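Local coordinates for protein carbohydrate oxidase (Microdochium nivale, PDB 3RJA) that oxidises the C1 hydroxyl of mono-, oligo- and polysaccharides to the corresponding lactones, using FAD and reducing molecular oxygen to hydrogen peroxide, at residues I95-P108 with G195-A207. Residues are numbered along the deposited sequence; the frame is centred on the assembly and turned at random.
Sequences ISYNDKTGIAHVEP and GIVAVWKLATFPA. With FAD (flavin-adenine dinucleotide), chain B.
Ala104 with Leu202 and Val106 with Trp200 form two hydrogen-bonded antiparallel pairs, each closed by a reciprocal couple of backbone bonds; Leu202 N reaches Ala104 O at 2.8 Å. At the turn end of the ladder a side chain takes over: Thr204 OG1 donates to Gly102 O at 2.6 Å, in the carbonyl plane and on a lone pair, while Thr204 N adds a weak bond to the same oxygen. Thr204 has OG1 between its backbone N and carbonyl carbon (chi1 67°), which turns the hydroxyl to that oxygen; Arg125 NE is a further partner of OG1.

Strand 103-106 runs antiparallel to strand 196-203 (158° between their directions, axes 4.6 Å apart at closest), and this pairing joins the hairpin of 94-98 and 103-106 to the rest of the antiparallel sheet of the FAD-binding domain, in a flavoprotein fold of the PCMH type. Strand 160-166 pairs with 196-206 as well, where Ala198 and Val199 form a classic bulge facing Thr164. Just ahead of the bulge in the chain, backbone atoms of Val197 hold the cofactor's adenine: Val197 N donates to FAD N1A at 2.9 Å, and FAD N6A returns a bond to Val197 O at 3.0 Å.

Side-chain packing differs on the two faces. On one, the extended Lys201 chain lies over the His105 imidazole, its CG 3.8 Å from the ring centroid and 8° off the normal, a CH-pi contact, before NZ goes on to a salt bridge with Glu174. Replacing His105 by a serine would probably leave the Lys201 methylenes without their flat support and freer to turn. On the other face, Val106 CG2 meets Leu202 CD1 at 4.1 Å, the side chains crossing at about a right angle; Val106 packs on Leu115 and Ile137, Leu202 on Phe141, so helices 112-123 and 137-142 cover this face.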
loop_
_atom_site.group_PDB
_atom_site.type_symbol
_atom_site.label_atom_id
_atom_site.label_comp_id
_atom_site.label_asym_id
_atom_site.label_seq_id
_atom_site.Cartn_x
_atom_site.Cartn_y
_atom_site.Cartn_z
ATOM N N ILE A 95 -19.071 -8.127 -7.279
ATOM C CA ILE A 95 -20.244 -7.959 -8.156
ATOM C C ILE A 95 -20.471 -9.194 -9.031
ATOM O O ILE A 95 -21.601 -9.618 -9.221
ATOM C CB ILE A 95 -20.087 -6.732 -9.090
ATOM C CG1 ILE A 95 -19.862 -5.446 -8.270
ATOM C CG2 ILE A 95 -21.324 -6.559 -9.994
ATOM C CD1 ILE A 95 -19.209 -4.293 -9.107
ATOM N N SER A 96 -19.394 -9.758 -9.569
ATOM C CA SER A 96 -19.515 -10.889 -10.482
ATOM C C SER A 96 -18.193 -11.628 -10.474
ATOM O O SER A 96 -17.152 -11.061 -10.116
ATOM C CB SER A 96 -19.851 -10.412 -11.902
ATOM O OG SER A 96 -18.771 -9.625 -12.441
ATOM N N TYR A 97 -18.247 -12.902 -10.841
ATOM C CA TYR A 97 -17.065 -13.703 -11.003
ATOM C C TYR A 97 -17.302 -14.573 -12.224
ATOM O O TYR A 97 -18.346 -15.208 -12.346
ATOM C CB TYR A 97 -16.780 -14.562 -9.761
ATOM C CG TYR A 97 -15.664 -15.547 -10.017
ATOM C CD1 TYR A 97 -14.347 -15.123 -10.044
ATOM C CD2 TYR A 97 -15.934 -16.911 -10.284
ATOM C CE1 TYR A 97 -13.294 -16.015 -10.330
ATOM C CE2 TYR A 97 -14.904 -17.809 -10.566
ATOM C CZ TYR A 97 -13.579 -17.350 -10.590
ATOM O OH TYR A 97 -12.542 -18.205 -10.868
ATOM N N ASN A 98 -16.345 -14.577 -13.140
ATOM C CA ASN A 98 -16.439 -15.394 -14.327
ATOM C C ASN A 98 -15.581 -16.637 -14.182
ATOM O O ASN A 98 -14.351 -16.554 -14.174
ATOM C CB ASN A 98 -15.992 -14.599 -15.550
ATOM C CG ASN A 98 -16.270 -15.339 -16.867
ATOM O OD1 ASN A 98 -16.089 -16.551 -16.971
ATOM N ND2 ASN A 98 -16.680 -14.594 -17.879
ATOM N N ASP A 99 -16.213 -17.800 -14.101
ATOM C CA ASP A 99 -15.423 -19.020 -13.859
ATOM C C ASP A 99 -14.684 -19.560 -15.079
ATOM O O ASP A 99 -13.920 -20.502 -14.958
ATOM C CB ASP A 99 -16.236 -20.123 -13.143
ATOM C CG ASP A 99 -17.431 -20.586 -13.942
ATOM O OD1 ASP A 99 -17.527 -20.286 -15.162
ATOM O OD2 ASP A 99 -18.291 -21.256 -13.333
ATOM N N LYS A 100 -14.902 -18.964 -16.246
ATOM C CA LYS A 100 -14.116 -19.325 -17.411
ATOM C C LYS A 100 -12.785 -18.584 -17.376
ATOM O O LYS A 100 -11.767 -19.117 -17.808
ATOM C CB LYS A 100 -14.855 -18.992 -18.704
ATOM C CG LYS A 100 -15.975 -19.935 -19.061
ATOM C CD LYS A 100 -16.846 -19.272 -20.121
ATOM C CE LYS A 100 -18.185 -19.960 -20.305
ATOM N NZ LYS A 100 -19.170 -18.983 -20.867
ATOM N N THR A 101 -12.786 -17.357 -16.867
ATOM C CA THR A 101 -11.577 -16.514 -16.949
ATOM C C THR A 101 -10.898 -16.296 -15.603
ATOM O O THR A 101 -9.725 -15.903 -15.554
ATOM C CB THR A 101 -11.916 -15.165 -17.519
ATOM O OG1 THR A 101 -12.832 -14.494 -16.650
ATOM C CG2 THR A 101 -12.580 -15.323 -18.891
ATOM N N GLY A 102 -11.635 -16.526 -14.517
ATOM C CA GLY A 102 -11.119 -16.258 -13.165
ATOM C C GLY A 102 -11.174 -14.769 -12.822
ATOM O O GLY A 102 -10.596 -14.325 -11.807
ATOM N N ILE A 103 -11.842 -13.983 -13.668
ATOM C CA ILE A 103 -11.916 -12.544 -13.432
ATOM C C ILE A 103 -13.106 -12.169 -12.547
ATOM O O ILE A 103 -14.234 -12.650 -12.760
ATOM C CB ILE A 103 -11.913 -11.745 -14.764
ATOM C CG1 ILE A 103 -10.582 -11.982 -15.507
ATOM C CG2 ILE A 103 -12.114 -10.272 -14.514
ATOM C CD1 ILE A 103 -10.557 -11.430 -16.954
ATOM N N ALA A 104 -12.845 -11.303 -11.567
ATOM C CA ALA A 104 -13.862 -10.806 -10.628
ATOM C C ALA A 104 -14.052 -9.326 -10.834
ATOM O O ALA A 104 -13.072 -8.601 -11.073
ATOM C CB ALA A 104 -13.396 -11.027 -9.184
ATOM N N HIS A 105 -15.293 -8.866 -10.716
ATOM C CA HIS A 105 -15.569 -7.437 -10.733
ATOM C C HIS A 105 -15.882 -7.073 -9.288
ATOM O O HIS A 105 -16.661 -7.783 -8.636
ATOM C CB HIS A 105 -16.731 -7.097 -11.670
ATOM C CG HIS A 105 -16.408 -7.293 -13.119
ATOM N ND1 HIS A 105 -17.044 -6.600 -14.128
ATOM C CD2 HIS A 105 -15.467 -8.059 -13.726
ATOM C CE1 HIS A 105 -16.543 -6.966 -15.292
ATOM N NE2 HIS A 105 -15.577 -7.838 -15.077
ATOM N N VAL A 106 -15.240 -6.002 -8.794
ATOM C CA VAL A 106 -15.295 -5.624 -7.374
ATOM C C VAL A 106 -15.574 -4.135 -7.136
ATOM O O VAL A 106 -14.999 -3.250 -7.794
ATOM C CB VAL A 106 -13.984 -6.053 -6.610
ATOM C CG1 VAL A 106 -14.153 -5.906 -5.073
ATOM C CG2 VAL A 106 -13.624 -7.509 -6.988
ATOM N N GLU A 107 -16.463 -3.874 -6.191
ATOM C CA GLU A 107 -16.796 -2.510 -5.761
ATOM C C GLU A 107 -15.607 -1.879 -5.024
ATOM O O GLU A 107 -14.785 -2.608 -4.477
ATOM C CB GLU A 107 -18.061 -2.543 -4.894
ATOM C CG GLU A 107 -19.317 -2.655 -5.763
ATOM C CD GLU A 107 -20.627 -2.610 -4.971
ATOM O OE1 GLU A 107 -20.701 -3.099 -3.824
ATOM O OE2 GLU A 107 -21.594 -2.088 -5.522
ATOM N N PRO A 108 -15.513 -0.532 -5.018
ATOM C CA PRO A 108 -14.268 0.141 -4.640
ATOM C C PRO A 108 -14.088 0.371 -3.134
ATOM O O PRO A 108 -13.078 0.970 -2.716
ATOM C CB PRO A 108 -14.381 1.504 -5.349
ATOM C CG PRO A 108 -15.851 1.783 -5.433
ATOM C CD PRO A 108 -16.531 0.419 -5.530
ATOM N N GLY A 195 -9.229 9.817 -11.515
ATOM C CA GLY A 195 -10.693 9.774 -11.385
ATOM C C GLY A 195 -11.019 8.987 -10.163
ATOM O O GLY A 195 -10.137 8.759 -9.327
ATOM N N ILE A 196 -12.274 8.551 -10.031
ATOM C CA ILE A 196 -12.641 7.681 -8.897
ATOM C C ILE A 196 -12.978 6.315 -9.517
ATOM O O ILE A 196 -13.937 6.206 -10.316
ATOM C CB ILE A 196 -13.798 8.277 -8.082
ATOM C CG1 ILE A 196 -13.376 9.643 -7.534
ATOM C CG2 ILE A 196 -14.257 7.297 -6.953
ATOM C CD1 ILE A 196 -14.456 10.433 -6.833
ATOM N N VAL A 197 -12.168 5.303 -9.221
ATOM C CA VAL A 197 -12.449 3.964 -9.742
ATOM C C VAL A 197 -13.730 3.463 -9.079
ATOM O O VAL A 197 -13.856 3.499 -7.837
ATOM C CB VAL A 197 -11.299 2.957 -9.508
ATOM C CG1 VAL A 197 -11.707 1.526 -10.021
ATOM C CG2 VAL A 197 -10.002 3.452 -10.199
ATOM N N ALA A 198 -14.678 3.022 -9.914
ATOM C CA ALA A 198 -16.022 2.594 -9.471
ATOM C C ALA A 198 -16.171 1.068 -9.513
ATOM O O ALA A 198 -17.009 0.506 -8.799
ATOM C CB ALA A 198 -17.117 3.248 -10.363
ATOM N N VAL A 199 -15.379 0.410 -10.365
ATOM C CA VAL A 199 -15.321 -1.066 -10.392
ATOM C C VAL A 199 -13.883 -1.474 -10.705
ATOM O O VAL A 199 -13.267 -0.936 -11.653
ATOM C CB VAL A 199 -16.253 -1.690 -11.485
ATOM C CG1 VAL A 199 -16.209 -3.231 -11.466
ATOM C CG2 VAL A 199 -17.708 -1.201 -11.344
ATOM N N TRP A 200 -13.344 -2.407 -9.920
ATOM C CA TRP A 200 -12.053 -3.057 -10.267
ATOM C C TRP A 200 -12.308 -4.383 -10.967
ATOM O O TRP A 200 -13.103 -5.191 -10.485
ATOM C CB TRP A 200 -11.204 -3.317 -9.018
ATOM C CG TRP A 200 -10.795 -2.060 -8.322
ATOM C CD1 TRP A 200 -11.473 -1.396 -7.321
ATOM C CD2 TRP A 200 -9.625 -1.283 -8.606
ATOM N NE1 TRP A 200 -10.783 -0.245 -6.981
ATOM C CE2 TRP A 200 -9.641 -0.165 -7.741
ATOM C CE3 TRP A 200 -8.556 -1.435 -9.505
ATOM C CZ2 TRP A 200 -8.624 0.824 -7.765
ATOM C CZ3 TRP A 200 -7.552 -0.474 -9.520
ATOM C CH2 TRP A 200 -7.589 0.644 -8.655
ATOM N N LYS A 201 -11.613 -4.631 -12.073
ATOM C CA LYS A 201 -11.735 -5.944 -12.746
ATOM C C LYS A 201 -10.433 -6.696 -12.573
ATOM O O LYS A 201 -9.374 -6.254 -13.013
ATOM C CB LYS A 201 -12.184 -5.781 -14.205
ATOM C CG LYS A 201 -13.390 -4.834 -14.335
ATOM C CD LYS A 201 -13.764 -4.585 -15.766
ATOM C CE LYS A 201 -14.855 -3.511 -15.912
ATOM N NZ LYS A 201 -14.813 -2.954 -17.339
ATOM N N LEU A 202 -10.512 -7.829 -11.887
ATOM C CA LEU A 202 -9.295 -8.431 -11.309
ATOM C C LEU A 202 -9.120 -9.881 -11.696
ATOM O O LEU A 202 -10.042 -10.681 -11.470
ATOM C CB LEU A 202 -9.350 -8.355 -9.770
ATOM C CG LEU A 202 -9.535 -6.973 -9.118
ATOM C CD1 LEU A 202 -9.575 -7.083 -7.558
ATOM C CD2 LEU A 202 -8.431 -6.000 -9.561
ATOM N N ALA A 203 -7.947 -10.227 -12.231
ATOM C CA ALA A 203 -7.587 -11.630 -12.486
ATOM C C ALA A 203 -7.313 -12.285 -11.141
ATOM O O ALA A 203 -6.679 -11.667 -10.283
ATOM C CB ALA A 203 -6.306 -11.730 -13.377
ATOM N N THR A 204 -7.761 -13.528 -10.963
ATOM C CA THR A 204 -7.508 -14.260 -9.720
ATOM C C THR A 204 -6.749 -15.556 -10.048
ATOM O O THR A 204 -6.696 -15.944 -11.219
ATOM C CB THR A 204 -8.817 -14.602 -8.974
ATOM O OG1 THR A 204 -9.581 -15.561 -9.741
ATOM C CG2 THR A 204 -9.638 -13.346 -8.738
ATOM N N PHE A 205 -6.168 -16.195 -9.025
ATOM C CA PHE A 205 -5.605 -17.558 -9.139
ATOM C C PHE A 205 -6.307 -18.525 -8.156
ATOM O O PHE A 205 -6.917 -18.069 -7.174
ATOM C CB PHE A 205 -4.072 -17.582 -8.955
ATOM C CG PHE A 205 -3.564 -16.883 -7.696
ATOM C CD1 PHE A 205 -3.362 -17.598 -6.501
ATOM C CD2 PHE A 205 -3.203 -15.529 -7.737
ATOM C CE1 PHE A 205 -2.868 -16.968 -5.353
ATOM C CE2 PHE A 205 -2.699 -14.881 -6.620
ATOM C CZ PHE A 205 -2.536 -15.591 -5.410
ATOM N N PRO A 206 -6.232 -19.859 -8.422
ATOM C CA PRO A 206 -6.838 -20.812 -7.475
ATOM C C PRO A 206 -6.174 -20.635 -6.112
ATOM O O PRO A 206 -4.944 -20.496 -6.036
ATOM C CB PRO A 206 -6.508 -22.203 -8.073
ATOM C CG PRO A 206 -6.130 -21.945 -9.525
ATOM C CD PRO A 206 -5.544 -20.538 -9.542
ATOM N N ALA A 207 -6.988 -20.607 -5.061
ATOM C CA ALA A 207 -6.493 -20.420 -3.708
ATOM C C ALA A 207 -5.528 -21.557 -3.391
ATOM O O ALA A 207 -5.903 -22.697 -3.510
ATOM C CB ALA A 207 -7.665 -20.388 -2.710
HETATM P PA FAD B . -7.651 5.620 1.403
HETATM O O1A FAD B . -9.148 5.458 1.407
HETATM O O2A FAD B . -7.104 6.497 2.500
HETATM O O5B FAD B . -7.199 6.220 -0.014
HETATM C C5B FAD B . -5.821 6.223 -0.370
HETATM C C4B FAD B . -5.645 7.073 -1.641
HETATM O O4B FAD B . -6.338 6.458 -2.728
HETATM C C3B FAD B . -6.220 8.481 -1.501
HETATM O O3B FAD B . -5.497 9.358 -2.368
HETATM C C2B FAD B . -7.623 8.292 -2.069
HETATM O O2B FAD B . -8.277 9.455 -2.520
HETATM C C1B FAD B . -7.333 7.322 -3.205
HETATM N N9A FAD B . -8.526 6.543 -3.521
HETATM C C8A FAD B . -9.366 5.863 -2.644
HETATM N N7A FAD B . -10.343 5.284 -3.394
HETATM C C5A FAD B . -10.124 5.560 -4.689
HETATM C C6A FAD B . -10.823 5.214 -5.850
HETATM N N6A FAD B . -11.933 4.445 -5.788
HETATM N N1A FAD B . -10.321 5.654 -7.063
HETATM C C2A FAD B . -9.184 6.453 -7.118
HETATM N N3A FAD B . -8.513 6.830 -5.972
HETATM C C4A FAD B . -8.985 6.367 -4.780
HETATM N N1 FAD B . 0.594 -1.435 1.908
HETATM C C2 FAD B . 1.179 -2.478 1.180
HETATM O O2 FAD B . 1.573 -2.318 0.018
HETATM N N3 FAD B . 1.242 -3.725 1.795
HETATM C C4 FAD B . 0.676 -4.042 3.016
HETATM O O4 FAD B . 0.677 -5.219 3.444
HETATM C C4X FAD B . 0.113 -2.886 3.779
HETATM N N5 FAD B . -0.434 -3.080 4.967
HETATM C C5X FAD B . -1.057 -2.060 5.649
HETATM C C6 FAD B . -1.720 -2.307 6.879
HETATM C C7 FAD B . -2.461 -1.321 7.502
HETATM C C7M FAD B . -3.165 -1.595 8.847
HETATM C C8 FAD B . -2.660 -0.090 6.833
HETATM C C8M FAD B . -3.486 1.014 7.463
HETATM C C9 FAD B . -1.966 0.192 5.666
HETATM C C9A FAD B . -1.174 -0.790 5.037
HETATM N N10 FAD B . -0.570 -0.581 3.774
HETATM C C10 FAD B . 0.158 -1.588 3.159
HETATM C "C1'" FAD B . -0.675 0.768 3.127
HETATM C "C2'" FAD B . -1.824 0.794 2.129
HETATM O "O2'" FAD B . -1.450 0.071 0.963
HETATM C "C3'" FAD B . -2.121 2.220 1.722
HETATM O "O3'" FAD B . -2.333 3.018 2.867
HETATM C "C4'" FAD B . -3.343 2.247 0.789
HETATM O "O4'" FAD B . -3.268 3.375 -0.028
HETATM C "C5'" FAD B . -4.657 2.217 1.575
HETATM O "O5'" FAD B . -5.738 2.216 0.683
HETATM P P FAD B . -7.187 2.719 1.217
HETATM O O1P FAD B . -8.225 2.545 0.149
HETATM O O2P FAD B . -7.531 1.990 2.518
HETATM O O3P FAD B . -6.830 4.243 1.546
HETATM O O HOH W 1 -7.880 -14.758 -13.828
#